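Local coordinates for flagellar motor switch protein fliG (Aquifex aeolicus, PDB 3HJL) that probably forms part of the rotor-mounted switch complex of the bacterial flagellar motor and helps set the direction of flagellar rotation, at residues D250-L255 against L279-K284. Sequence-based numbering, arbitrary orientation.
Sequences DIIEIL and LSNMSK
Asn-281 turns its CG away from its own carbonyl carbon (chi1 -75°), and this sends the amide across to Ile-251 and Ile-252 on helix 248-255. Ile-251 holds CG1 beside its backbone N (chi1 -64°), which leaves CG2 anti to that N, and both branches come close to the amide nitrogen. Asn-281 ND2 lies 3.4 Å from Ile-251 CG2. Ile-251 CD1 is 3.2 Å from Asn-281 ND2. The oxygen end of the amide meets the next residue: Ile-252 CD1 is 3.2 Å from Asn-281 OD1. Ile-252 CD1 also lies 3.4 Å from Asn-281 CB. Each isoleucine side chain crosses that of Asn-281 at about a right angle. Across the two segments these are van der Waals contacts of a polar group with methyls. The stronger polar partner of Asn-281 ND2 is Asp-248, at the start of the same helix as the isoleucines, whose OD2 accepts a hydrogen bond; a weak one goes to Lys-277 O. Together the bonds and the flanking methyls probably limit rotation of the amide.

One helical turn on from Ile-251, Leu-255 continues the contact. Leu-255 CD1 packs 3.9 Å from Asn-281 CB. Leu-255 CD2 lies 3.9 Å from Met-282 CE. The Met-282 methyl reaches that branch from the turn. Met-282 also touches Ala-287 and Phe-290 of helix 284-296, while Ile-251 and Leu-255 rest on Phe-278 of helix 272-279. The apolar side of the contact thus joins three helices.

Residues 279-282 form a type I beta turn, and Ser-283 follows as the N-cap of helix 284-296, its OG accepting a bond from Ala-286 N. The arrangement is that of an inter-helix turn packed against a neighbouring helix, within the all-helical FliG C-terminal domain.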
# COMPACT_ATOMS: atom_id res chain seq x y z
N ASP A 250 39.78 28.45 7.87
CA ASP A 250 38.85 27.37 8.24
C ASP A 250 39.47 25.99 8.04
O ASP A 250 39.30 25.09 8.87
CB ASP A 250 37.57 27.44 7.40
CG ASP A 250 36.77 28.71 7.64
OD1 ASP A 250 37.32 29.70 8.18
OD2 ASP A 250 35.58 28.72 7.26
N ILE A 251 40.19 25.83 6.93
CA ILE A 251 40.87 24.59 6.57
C ILE A 251 41.95 24.23 7.59
O ILE A 251 42.10 23.06 7.95
CB ILE A 251 41.48 24.68 5.15
CG1 ILE A 251 40.39 24.86 4.10
CG2 ILE A 251 42.31 23.42 4.82
CD1 ILE A 251 40.80 25.75 3.00
N ILE A 252 42.71 25.23 8.04
CA ILE A 252 43.72 25.04 9.11
C ILE A 252 43.10 24.41 10.36
O ILE A 252 43.66 23.46 10.92
CB ILE A 252 44.43 26.38 9.51
CG1 ILE A 252 45.69 26.60 8.68
CG2 ILE A 252 44.84 26.36 10.98
CD1 ILE A 252 45.44 26.75 7.21
N GLU A 253 41.94 24.92 10.78
CA GLU A 253 41.23 24.41 11.95
C GLU A 253 40.68 23.00 11.74
O GLU A 253 40.61 22.20 12.68
CB GLU A 253 40.10 25.36 12.37
CG GLU A 253 40.55 26.78 12.73
CD GLU A 253 41.56 26.84 13.87
OE1 GLU A 253 41.55 25.94 14.75
OE2 GLU A 253 42.36 27.80 13.89
N ILE A 254 40.27 22.70 10.50
CA ILE A 254 39.80 21.36 10.13
C ILE A 254 40.97 20.35 10.16
O ILE A 254 40.83 19.24 10.68
CB ILE A 254 39.13 21.35 8.73
CG1 ILE A 254 37.81 22.12 8.76
CG2 ILE A 254 38.86 19.93 8.27
CD1 ILE A 254 37.35 22.57 7.38
N LEU A 255 42.11 20.75 9.59
CA LEU A 255 43.33 19.92 9.60
C LEU A 255 43.85 19.63 11.02
O LEU A 255 44.51 18.61 11.25
CB LEU A 255 44.43 20.59 8.77
CG LEU A 255 44.22 20.60 7.25
CD1 LEU A 255 45.15 21.60 6.57
CD2 LEU A 255 44.44 19.20 6.68
N LEU A 279 45.66 20.54 0.70
CA LEU A 279 47.11 20.41 0.51
C LEU A 279 47.89 21.73 0.63
O LEU A 279 49.01 21.74 1.15
CB LEU A 279 47.42 19.77 -0.86
CG LEU A 279 47.02 18.31 -1.03
CD1 LEU A 279 47.07 17.93 -2.50
CD2 LEU A 279 47.91 17.38 -0.19
N SER A 280 47.31 22.83 0.16
CA SER A 280 47.97 24.14 0.22
C SER A 280 48.04 24.73 1.63
O SER A 280 48.75 25.70 1.85
CB SER A 280 47.26 25.14 -0.69
OG SER A 280 45.95 25.40 -0.22
N ASN A 281 47.25 24.18 2.56
CA ASN A 281 47.25 24.62 3.96
C ASN A 281 48.06 23.72 4.91
O ASN A 281 48.14 24.00 6.11
CB ASN A 281 45.80 24.77 4.44
CG ASN A 281 45.13 26.02 3.87
OD1 ASN A 281 45.64 27.13 4.03
ND2 ASN A 281 43.99 25.85 3.22
N MET A 282 48.66 22.66 4.37
CA MET A 282 49.60 21.83 5.13
C MET A 282 51.01 22.37 4.89
O MET A 282 51.21 23.28 4.09
CB MET A 282 49.56 20.37 4.65
CG MET A 282 48.19 19.73 4.62
SD MET A 282 48.27 18.08 3.93
CE MET A 282 46.53 17.72 3.70
N SER A 283 51.99 21.79 5.59
CA SER A 283 53.39 22.11 5.35
C SER A 283 53.84 21.38 4.08
O SER A 283 53.17 20.45 3.62
CB SER A 283 54.25 21.68 6.55
OG SER A 283 54.12 20.29 6.78
N LYS A 284 54.96 21.83 3.53
CA LYS A 284 55.54 21.24 2.31
C LYS A 284 55.75 19.73 2.44
O LYS A 284 55.38 18.96 1.56
CB LYS A 284 56.88 21.95 1.99
CG LYS A 284 57.59 21.48 0.72
CD LYS A 284 58.88 22.26 0.50
CE LYS A 284 59.71 21.70 -0.65
NZ LYS A 284 60.19 20.31 -0.39